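Side-chain contacts in leucine aminopeptidase 2 (Saccharomyces cerevisiae, PDB 2XQ0), which removes N-terminal residues, preferentially from di- and tripeptides, as a zinc aminopeptidase of the M1 family and has low epoxide hydrolase activity in vitro: residues H319-E324 against N395-L400; D427-L432 against W454-G459. One frame throughout, in Å; residues are numbered along the deposited sequence. Where two conformers were deposited one is given.

Contact 1 (H319-E324 against N395-L400). With ZN (zinc ion), chain C; BES (2-(3-amino-2-hydroxy-4-phenyl-butyrylamino)-4-methyl-pentanoic acid), chain B.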
ATOM      1  N   HIS A 319     -14.116   6.354   2.454  1.00 17.74           N
ATOM      2  CA  HIS A 319     -14.302   5.176   3.316  1.00 23.78           C
ATOM      3  C   HIS A 319     -13.149   4.180   3.135  1.00 19.16           C
ATOM      4  O   HIS A 319     -13.321   2.958   3.247  1.00 21.23           O
ATOM      5  CB  HIS A 319     -15.654   4.520   3.019  1.00 22.91           C
ATOM      6  CG  HIS A 319     -16.798   5.470   3.140  1.00 23.11           C
ATOM      7  ND1 HIS A 319     -17.417   5.733   4.343  1.00 21.25           N
ATOM      8  CD2 HIS A 319     -17.381   6.280   2.228  1.00 21.90           C
ATOM      9  CE1 HIS A 319     -18.353   6.647   4.158  1.00 22.47           C
ATOM     10  NE2 HIS A 319     -18.349   6.998   2.883  1.00 22.92           N
ATOM     11  N   PHE A 320     -11.981   4.736   2.835  1.00 18.03           N
ATOM     12  CA  PHE A 320     -10.759   3.976   2.585  1.00 16.82           C
ATOM     13  C   PHE A 320     -10.398   3.075   3.770  1.00 17.93           C
ATOM     14  O   PHE A 320      -9.753   2.040   3.590  1.00 22.62           O
ATOM     15  CB  PHE A 320      -9.627   4.962   2.295  1.00 22.30           C
ATOM     16  CG  PHE A 320      -8.340   4.317   1.852  1.00 21.09           C
ATOM     17  CD1 PHE A 320      -8.339   3.362   0.844  1.00 22.29           C
ATOM     18  CD2 PHE A 320      -7.123   4.722   2.400  1.00 27.79           C
ATOM     19  CE1 PHE A 320      -7.144   2.781   0.412  1.00 26.49           C
ATOM     20  CE2 PHE A 320      -5.929   4.148   1.977  1.00 25.24           C
ATOM     21  CZ  PHE A 320      -5.949   3.171   0.976  1.00 22.37           C
ATOM     22  N   TRP A 321     -10.809   3.462   4.979  1.00 17.31           N
ATOM     23  CA  TRP A 321     -10.525   2.644   6.162  1.00 17.68           C
ATOM     24  C   TRP A 321     -11.087   1.212   6.051  1.00 19.06           C
ATOM     25  O   TRP A 321     -10.511   0.269   6.610  1.00 19.70           O
ATOM     26  CB  TRP A 321     -11.006   3.327   7.453  1.00 21.00           C
ATOM     27  CG  TRP A 321     -12.445   3.076   7.798  1.00 23.20           C
ATOM     28  CD1 TRP A 321     -13.525   3.808   7.395  1.00 29.55           C
ATOM     29  CD2 TRP A 321     -12.954   2.034   8.636  1.00 20.97           C
ATOM     30  NE1 TRP A 321     -14.681   3.280   7.931  1.00 25.54           N
ATOM     31  CE2 TRP A 321     -14.358   2.186   8.688  1.00 25.49           C
ATOM     32  CE3 TRP A 321     -12.360   0.981   9.347  1.00 23.96           C
ATOM     33  CZ2 TRP A 321     -15.179   1.323   9.431  1.00 25.05           C
ATOM     34  CZ3 TRP A 321     -13.177   0.123  10.077  1.00 21.95           C
ATOM     35  CH2 TRP A 321     -14.574   0.305  10.115  1.00 23.26           C
ATOM     36  N   LEU A 322     -12.194   1.048   5.329  1.00 18.74           N
ATOM     37  CA  LEU A 322     -12.805  -0.278   5.161  1.00 18.72           C
ATOM     38  C   LEU A 322     -11.850  -1.217   4.453  1.00 19.02           C
ATOM     39  O   LEU A 322     -11.858  -2.420   4.686  1.00 25.32           O
ATOM     40  CB  LEU A 322     -14.102  -0.197   4.370  1.00 22.14           C
ATOM     41  CG  LEU A 322     -15.293   0.382   5.150  1.00 23.58           C
ATOM     42  CD1 LEU A 322     -16.499   0.595   4.241  1.00 21.71           C
ATOM     43  CD2 LEU A 322     -15.628  -0.536   6.324  1.00 21.96           C
ATOM     44  N   ASN A 323     -11.068  -0.674   3.521  0.53 19.06           N
ATOM     45  CA  ASN A 323     -10.031  -1.451   2.862  0.53 19.53           C
ATOM     46  C   ASN A 323      -8.866  -1.643   3.825  0.53 23.11           C
ATOM     47  O   ASN A 323      -8.641  -2.744   4.325  0.53 21.27           O
ATOM     48  CB  ASN A 323      -9.524  -0.768   1.578  0.53 21.16           C
ATOM     49  CG  ASN A 323     -10.419  -1.021   0.361  0.53 16.53           C
ATOM     50  OD1 ASN A 323     -11.625  -1.222   0.480  0.53 18.80           O
ATOM     51  ND2 ASN A 323      -9.817  -0.999  -0.820  0.53 15.80           N
ATOM     52  N   GLU A 324      -8.139  -0.561   4.105  1.00 20.80           N
ATOM     53  CA  GLU A 324      -6.862  -0.683   4.818  1.00 17.78           C
ATOM     54  C   GLU A 324      -6.983  -1.070   6.298  1.00 20.17           C
ATOM     55  O   GLU A 324      -6.120  -1.763   6.821  1.00 21.21           O
ATOM     56  CB  GLU A 324      -6.022   0.587   4.664  1.00 19.47           C
ATOM     57  CG  GLU A 324      -5.595   0.890   3.219  1.00 27.80           C
ATOM     58  CD  GLU A 324      -4.723  -0.200   2.597  1.00 36.29           C
ATOM     59  OE1 GLU A 324      -4.174  -1.051   3.338  1.00 31.87           O
ATOM     60  OE2 GLU A 324      -4.570  -0.200   1.358  1.00 45.91           O
ATOM     61  N   ASN A 395      -7.524  -0.267  14.933  1.00 17.85           N
ATOM     62  CA  ASN A 395      -7.904  -0.139  16.341  1.00 22.83           C
ATOM     63  C   ASN A 395      -9.396  -0.136  16.620  1.00 24.78           C
ATOM     64  O   ASN A 395      -9.837  -0.625  17.667  1.00 22.84           O
ATOM     65  CB  ASN A 395      -7.224   1.069  16.983  1.00 23.11           C
ATOM     66  CG  ASN A 395      -5.820   0.731  17.456  1.00 29.22           C
ATOM     67  OD1 ASN A 395      -5.650  -0.013  18.421  1.00 30.56           O
ATOM     68  ND2 ASN A 395      -4.810   1.228  16.745  1.00 23.32           N
ATOM     69  N   LEU A 396     -10.186   0.389  15.693  1.00 19.01           N
ATOM     70  CA  LEU A 396     -11.636   0.279  15.862  1.00 23.95           C
ATOM     71  C   LEU A 396     -12.055  -1.188  15.785  1.00 19.00           C
ATOM     72  O   LEU A 396     -12.858  -1.665  16.598  1.00 21.13           O
ATOM     73  CB  LEU A 396     -12.376   1.118  14.817  1.00 19.14           C
ATOM     74  CG  LEU A 396     -13.875   0.880  14.731  1.00 23.62           C
ATOM     75  CD1 LEU A 396     -14.498   1.051  16.104  1.00 27.82           C
ATOM     76  CD2 LEU A 396     -14.502   1.827  13.708  1.00 18.78           C
ATOM     77  N   LEU A 397     -11.480  -1.930  14.840  1.00 16.96           N
ATOM     78  CA  LEU A 397     -11.844  -3.356  14.702  1.00 21.35           C
ATOM     79  C   LEU A 397     -11.362  -4.224  15.874  1.00 24.04           C
ATOM     80  O   LEU A 397     -12.041  -5.169  16.287  1.00 21.88           O
ATOM     81  CB  LEU A 397     -11.313  -3.912  13.384  1.00 21.29           C
ATOM     82  CG  LEU A 397     -11.934  -3.229  12.163  1.00 23.89           C
ATOM     83  CD1 LEU A 397     -11.235  -3.658  10.893  1.00 21.24           C
ATOM     84  CD2 LEU A 397     -13.422  -3.536  12.110  1.00 21.74           C
ATOM     85  N   PHE A 398     -10.169  -3.922  16.373  1.00 19.64           N
ATOM     86  CA  PHE A 398      -9.625  -4.603  17.530  1.00 17.77           C
ATOM     87  C   PHE A 398     -10.490  -4.333  18.786  1.00 30.58           C
ATOM     88  O   PHE A 398     -10.681  -5.217  19.632  1.00 28.50           O
ATOM     89  CB  PHE A 398      -8.169  -4.172  17.760  1.00 22.71           C
ATOM     90  CG  PHE A 398      -7.487  -4.934  18.874  1.00 29.39           C
ATOM     91  CD1 PHE A 398      -7.150  -6.268  18.710  1.00 27.37           C
ATOM     92  CD2 PHE A 398      -7.200  -4.320  20.086  1.00 34.46           C
ATOM     93  CE1 PHE A 398      -6.538  -6.990  19.746  1.00 30.64           C
ATOM     94  CE2 PHE A 398      -6.584  -5.031  21.117  1.00 39.83           C
ATOM     95  CZ  PHE A 398      -6.255  -6.373  20.938  1.00 28.80           C
ATOM     96  N   HIS A 399     -10.999  -3.109  18.896  1.00 26.75           N
ATOM     97  CA  HIS A 399     -11.902  -2.730  19.982  1.00 30.06           C
ATOM     98  C   HIS A 399     -13.196  -3.539  19.910  1.00 29.63           C
ATOM     99  O   HIS A 399     -13.663  -4.083  20.911  1.00 28.32           O
ATOM    100  CB  HIS A 399     -12.213  -1.233  19.904  1.00 26.54           C
ATOM    101  CG  HIS A 399     -13.134  -0.746  20.983  1.00 28.73           C
ATOM    102  ND1 HIS A 399     -12.822  -0.840  22.321  1.00 32.48           N
ATOM    103  CD2 HIS A 399     -14.350  -0.164  20.918  1.00 36.48           C
ATOM    104  CE1 HIS A 399     -13.814  -0.338  23.036  1.00 33.42           C
ATOM    105  NE2 HIS A 399     -14.754   0.081  22.209  1.00 34.90           N
ATOM    106  N   LEU A 400     -13.753  -3.630  18.707  1.00 22.16           N
ATOM    107  CA  LEU A 400     -14.969  -4.388  18.458  1.00 27.52           C
ATOM    108  C   LEU A 400     -14.775  -5.872  18.758  1.00 27.30           C
ATOM    109  O   LEU A 400     -15.618  -6.496  19.397  1.00 31.16           O
ATOM    110  CB  LEU A 400     -15.413  -4.193  17.005  1.00 24.71           C
ATOM    111  CG  LEU A 400     -15.971  -2.797  16.696  1.00 25.31           C
ATOM    112  CD1 LEU A 400     -16.386  -2.668  15.223  1.00 22.44           C
ATOM    113  CD2 LEU A 400     -17.136  -2.442  17.619  1.00 34.25           C
TER
HETATM  114 ZN    ZN C1672      -2.933  -2.295   1.950  1.00 30.57          ZN
HETATM  115  N2  BES B 901      -2.055  -0.626  -2.158  1.00 46.76           N
HETATM  116  C1  BES B 901      -1.499  -0.265  -0.870  1.00 45.88           C
HETATM  117  C6  BES B 901      -0.494   0.876  -1.031  1.00 46.67           C
HETATM  118  C7  BES B 901      -1.193   2.117  -1.542  1.00 48.03           C
HETATM  119  C8  BES B 901      -2.385   2.527  -0.955  1.00 45.10           C
HETATM  120  C12 BES B 901      -0.657   2.836  -2.605  1.00 51.51           C
HETATM  121  C9  BES B 901      -3.035   3.663  -1.424  1.00 44.27           C
HETATM  122  C11 BES B 901      -1.310   3.973  -3.076  1.00 49.59           C
HETATM  123  C10 BES B 901      -2.499   4.388  -2.484  1.00 44.60           C
HETATM  124  C2  BES B 901      -0.824  -1.470  -0.202  1.00 44.93           C
HETATM  125  O2  BES B 901      -1.675  -2.611  -0.021  1.00 32.40           O
HETATM  126  C3  BES B 901      -0.322  -1.009   1.126  1.00 47.59           C
HETATM  127  O3  BES B 901      -1.091  -0.774   2.061  1.00 38.26           O
HETATM  128  N1  BES B 901       0.999  -0.884   1.103  1.00 55.01           N
HETATM  129  C4  BES B 901       1.879  -0.462   2.173  1.00 58.17           C
HETATM  130  C13 BES B 901       2.379  -1.777   2.757  1.00 51.78           C
HETATM  131  C14 BES B 901       2.178  -1.871   4.264  1.00 54.64           C
HETATM  132  C15 BES B 901       2.183  -3.330   4.703  1.00 48.21           C
HETATM  133  C16 BES B 901       0.901  -1.166   4.715  1.00 59.03           C
HETATM  134  C5  BES B 901       3.029   0.252   1.522  1.00 58.04           C
HETATM  135  O1  BES B 901       3.657   1.114   2.176  1.00 58.99           O
HETATM  136  O4  BES B 901       3.313  -0.042   0.334  1.00 49.54           O
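The indole of Trp321 meets helix 388-403 with the far rim of its six-membered ring. Leu397 stands at the ring edge, near its plane, with CG 4.1 Å from Trp321 CZ3; Leu396 comes in obliquely, its CD2 3.9 Å from Trp321 CH2. Leu322, the next residue along the chain, covers one face: its CD2 methyl lies 3.6 Å above the indole plane, offset toward the rim. Phe431 of helix 428-438 makes an edge-to-face contact with the same indole. CG of Trp321 sits between its backbone N and carbonyl carbon (chi1 86°), which carries the ring toward the two leucines, while NE1, on the five-membered ring, is hydrogen-bonded to Thr428 OG1. Leu396 reaches the rim with CG anti to the backbone N (chi1 169°). The contact is small, buried and wholly apolar, and joins the first turn of helix 321-339 to helix 388-403 inside the M1 catalytic domain. The first of these helices carries the third protein ligand of the zinc ion, the glutamate that follows the HExxH motif in the HExxH-x18-E signature of M1 peptidases: Glu324 OE1 lies 2.2 Å from the zinc ion, and His301 and His305 of the motif are the other two. OE2 of Glu324 is farther from the zinc ion, at 2.7 Å, so the carboxylate grips the metal unevenly. Bestatin adds its hydroxyl O2 and carbonyl O3, each 2.4 Å from the zinc ion. Phe320 turns to the pocket, and its CZ comes within 3.8 Å of C9 on the phenyl group of bestatin.

Contact 2 (D427-L432 against W454-G459)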
ATOM      1  N   ASP A 427     -20.107   1.432   1.795  1.00 25.39           N
ATOM      2  CA  ASP A 427     -19.679   2.533   2.642  1.00 25.59           C
ATOM      3  C   ASP A 427     -19.714   2.125   4.125  1.00 20.48           C
ATOM      4  O   ASP A 427     -20.132   1.025   4.475  1.00 18.20           O
ATOM      5  CB  ASP A 427     -20.463   3.833   2.333  1.00 25.09           C
ATOM      6  CG  ASP A 427     -21.947   3.720   2.637  1.00 30.39           C
ATOM      7  OD1 ASP A 427     -22.296   2.958   3.548  1.00 25.24           O
ATOM      8  OD2 ASP A 427     -22.770   4.409   1.980  1.00 34.36           O
ATOM      9  N   THR A 428     -19.214   2.993   4.987  1.00 19.89           N
ATOM     10  CA  THR A 428     -19.132   2.699   6.402  1.00 21.07           C
ATOM     11  C   THR A 428     -20.515   2.422   6.988  1.00 25.67           C
ATOM     12  O   THR A 428     -20.672   1.602   7.888  1.00 26.52           O
ATOM     13  CB  THR A 428     -18.567   3.916   7.117  1.00 27.61           C
ATOM     14  OG1 THR A 428     -17.254   4.178   6.614  1.00 29.43           O
ATOM     15  CG2 THR A 428     -18.521   3.692   8.607  1.00 32.48           C
ATOM     16  N   PHE A 429     -21.520   3.125   6.477  1.00 24.06           N
ATOM     17  CA  PHE A 429     -22.858   3.015   7.033  1.00 26.81           C
ATOM     18  C   PHE A 429     -23.403   1.618   6.808  1.00 18.54           C
ATOM     19  O   PHE A 429     -24.051   1.055   7.690  1.00 27.38           O
ATOM     20  CB  PHE A 429     -23.769   4.095   6.442  1.00 30.91           C
ATOM     21  CG  PHE A 429     -23.185   5.472   6.538  1.00 29.67           C
ATOM     22  CD1 PHE A 429     -23.110   6.113   7.764  1.00 33.44           C
ATOM     23  CD2 PHE A 429     -22.661   6.101   5.422  1.00 28.32           C
ATOM     24  CE1 PHE A 429     -22.547   7.363   7.871  1.00 37.19           C
ATOM     25  CE2 PHE A 429     -22.095   7.365   5.516  1.00 29.72           C
ATOM     26  CZ  PHE A 429     -22.041   7.995   6.741  1.00 29.29           C
ATOM     27  N   GLN A 430     -23.106   1.040   5.646  1.00 24.72           N
ATOM     28  CA  GLN A 430     -23.538  -0.324   5.358  1.00 28.59           C
ATOM     29  C   GLN A 430     -22.768  -1.322   6.239  1.00 29.05           C
ATOM     30  O   GLN A 430     -23.305  -2.349   6.663  1.00 28.64           O
ATOM     31  CB  GLN A 430     -23.340  -0.643   3.872  1.00 27.60           C
ATOM     32  CG  GLN A 430     -24.146   0.253   2.918  1.00 23.37           C
ATOM     33  CD  GLN A 430     -23.743   0.038   1.480  1.00 26.01           C
ATOM     34  OE1 GLN A 430     -22.768   0.618   1.008  1.00 25.49           O
ATOM     35  NE2 GLN A 430     -24.475  -0.823   0.775  1.00 25.67           N
ATOM     36  N   PHE A 431     -21.502  -1.017   6.508  1.00 27.66           N
ATOM     37  CA  PHE A 431     -20.714  -1.825   7.437  1.00 27.02           C
ATOM     38  C   PHE A 431     -21.444  -1.853   8.781  1.00 26.88           C
ATOM     39  O   PHE A 431     -21.684  -2.920   9.338  1.00 26.17           O
ATOM     40  CB  PHE A 431     -19.296  -1.261   7.594  1.00 24.28           C
ATOM     41  CG  PHE A 431     -18.566  -1.759   8.831  1.00 27.68           C
ATOM     42  CD1 PHE A 431     -18.082  -3.049   8.894  1.00 27.07           C
ATOM     43  CD2 PHE A 431     -18.352  -0.920   9.910  1.00 34.27           C
ATOM     44  CE1 PHE A 431     -17.399  -3.513  10.024  1.00 33.19           C
ATOM     45  CE2 PHE A 431     -17.677  -1.369  11.044  1.00 32.49           C
ATOM     46  CZ  PHE A 431     -17.203  -2.674  11.100  1.00 34.88           C
ATOM     47  N   LEU A 432     -21.824  -0.681   9.282  1.00 22.75           N
ATOM     48  CA  LEU A 432     -22.483  -0.591  10.596  1.00 25.26           C
ATOM     49  C   LEU A 432     -23.832  -1.303  10.654  1.00 29.97           C
ATOM     50  O   LEU A 432     -24.106  -1.997  11.617  1.00 30.11           O
ATOM     51  CB  LEU A 432     -22.645   0.864  11.046  1.00 32.35           C
ATOM     52  CG  LEU A 432     -21.314   1.607  11.229  1.00 33.25           C
ATOM     53  CD1 LEU A 432     -21.540   3.098  11.382  1.00 41.01           C
ATOM     54  CD2 LEU A 432     -20.535   1.062  12.406  1.00 42.73           C
ATOM     55  N   TRP A 454     -14.881   7.569  17.271  1.00 33.62           N
ATOM     56  CA  TRP A 454     -14.138   6.660  16.411  1.00 32.33           C
ATOM     57  C   TRP A 454     -14.204   7.070  14.942  1.00 30.70           C
ATOM     58  O   TRP A 454     -13.183   7.146  14.270  1.00 27.72           O
ATOM     59  CB  TRP A 454     -14.639   5.224  16.571  1.00 29.64           C
ATOM     60  CG  TRP A 454     -14.102   4.528  17.787  1.00 32.58           C
ATOM     61  CD1 TRP A 454     -14.770   4.283  18.952  1.00 34.77           C
ATOM     62  CD2 TRP A 454     -12.784   3.987  17.958  1.00 31.44           C
ATOM     63  NE1 TRP A 454     -13.951   3.618  19.835  1.00 35.58           N
ATOM     64  CE2 TRP A 454     -12.729   3.419  19.246  1.00 31.59           C
ATOM     65  CE3 TRP A 454     -11.651   3.916  17.139  1.00 27.58           C
ATOM     66  CZ2 TRP A 454     -11.586   2.799  19.740  1.00 29.79           C
ATOM     67  CZ3 TRP A 454     -10.524   3.297  17.626  1.00 32.08           C
ATOM     68  CH2 TRP A 454     -10.495   2.750  18.918  1.00 36.15           C
ATOM     69  N   LEU A 455     -15.408   7.327  14.441  1.00 24.60           N
ATOM     70  CA  LEU A 455     -15.567   7.586  13.017  1.00 27.19           C
ATOM     71  C   LEU A 455     -15.273   9.026  12.560  1.00 30.24           C
ATOM     72  O   LEU A 455     -14.706   9.233  11.478  1.00 25.80           O
ATOM     73  CB  LEU A 455     -16.949   7.138  12.548  1.00 30.30           C
ATOM     74  CG  LEU A 455     -17.257   5.649  12.698  1.00 26.97           C
ATOM     75  CD1 LEU A 455     -18.625   5.348  12.126  1.00 32.29           C
ATOM     76  CD2 LEU A 455     -16.208   4.782  12.024  1.00 31.26           C
ATOM     77  N   TYR A 456     -15.636  10.020  13.359  1.00 29.45           N
ATOM     78  CA  TYR A 456     -15.599  11.404  12.879  1.00 26.82           C
ATOM     79  C   TYR A 456     -14.730  12.373  13.678  1.00 33.60           C
ATOM     80  O   TYR A 456     -14.629  13.533  13.326  1.00 35.91           O
ATOM     81  CB  TYR A 456     -17.022  11.962  12.727  1.00 33.56           C
ATOM     82  CG  TYR A 456     -17.801  11.260  11.648  1.00 31.92           C
ATOM     83  CD1 TYR A 456     -17.638  11.610  10.321  1.00 29.29           C
ATOM     84  CD2 TYR A 456     -18.673  10.221  11.954  1.00 36.88           C
ATOM     85  CE1 TYR A 456     -18.330  10.952   9.320  1.00 38.12           C
ATOM     86  CE2 TYR A 456     -19.367   9.554  10.959  1.00 36.27           C
ATOM     87  CZ  TYR A 456     -19.193   9.928   9.649  1.00 39.54           C
ATOM     88  OH  TYR A 456     -19.879   9.278   8.654  1.00 48.45           O
ATOM     89  N   LYS A 457     -14.096  11.913  14.746  1.00 34.72           N
ATOM     90  CA  LYS A 457     -13.317  12.831  15.568  1.00 36.61           C
ATOM     91  C   LYS A 457     -11.846  12.676  15.217  1.00 27.75           C
ATOM     92  O   LYS A 457     -11.401  11.569  14.919  1.00 27.62           O
ATOM     93  CB  LYS A 457     -13.558  12.537  17.053  1.00 47.99           C
ATOM     94  CG  LYS A 457     -13.274  13.692  18.009  1.00 57.58           C
ATOM     95  CD  LYS A 457     -14.459  13.927  18.941  1.00 61.80           C
ATOM     96  CE  LYS A 457     -14.070  13.786  20.412  1.00 65.12           C
ATOM     97  NZ  LYS A 457     -13.227  14.917  20.905  1.00 65.13           N
ATOM     98  N   PRO A 458     -11.093  13.784  15.237  1.00 26.93           N
ATOM     99  CA  PRO A 458      -9.643  13.809  14.981  1.00 30.21           C
ATOM    100  C   PRO A 458      -8.771  13.321  16.144  1.00 33.48           C
ATOM    101  O   PRO A 458      -9.240  13.241  17.275  1.00 33.39           O
ATOM    102  CB  PRO A 458      -9.361  15.298  14.729  1.00 27.01           C
ATOM    103  CG  PRO A 458     -10.469  16.023  15.452  1.00 33.48           C
ATOM    104  CD  PRO A 458     -11.670  15.142  15.267  1.00 32.13           C
ATOM    105  N   GLY A 459      -7.510  12.994  15.863  1.00 32.95           N
ATOM    106  CA  GLY A 459      -6.570  12.626  16.916  1.00 35.26           C
ATOM    107  C   GLY A 459      -6.455  11.134  17.183  1.00 29.33           C
ATOM    108  O   GLY A 459      -7.058  10.326  16.476  1.00 27.49           O
TER
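Leu455 CD1 is the shared point of contact for two side chains of helix 428-438. Thr428 CG2 approaches it tip to tip at 3.9 Å, and Leu432 CD1, one turn further on, does the same at 3.8 Å. Beside this apolar group the side chains of Phe429 and Tyr456 cross at about a right angle, with Tyr456 OH 3.2 Å from Phe429 CZ. In Thr428 the methyl is anti to the backbone N and OG1 anti to the carbonyl carbon (chi1 -61°), so one branch faces Leu455 while OG1 is hydrogen-bonded to His319 ND1. The start of helix 428-438 is fixed by a capping box: Gln430 N donates to Asp427 OD1 at 3.0 Å, nearly along the C-O axis, and Asp427 N donates back to Gln430 OE1 at 2.9 Å. Asp427 OD2 lies in the plane of the Phe429 ring, at its edge, and also accepts from Glu16 N. Tyr456, in the last turn of its helix, has Arg9 as a cation-pi partner. Helix 4-9 packs across the junction through Ile6, which touches Phe429, Leu432 and Leu455; helix 388-403 meets Leu455 through Leu396, and strand 424-426 leads directly into the capped helix.

How the contacts relate
The centres of the two contacts are 9 Å apart, and they are joined most directly at Thr428 of contact 2, whose OG1 lies 2.8 Å from His319 ND1 and 3.0 Å from Trp321 NE1 of contact 1, both probable hydrogen bonds. They also pack directly: Leu322 CD1 lies 3.6 Å from the backbone C of Asp427, and Leu396 N 3.5 Å from Trp454 CZ3. Contact 1 is the inner layer, since segment 319-324 itself supplies Glu324 to the zinc ion. Contact 2 lies behind it, with the side chains of Thr428 and Glu324 about 12 Å apart. The catalytic Tyr390, on helix 388-403, has its side chain about 8 Å from that of Trp321.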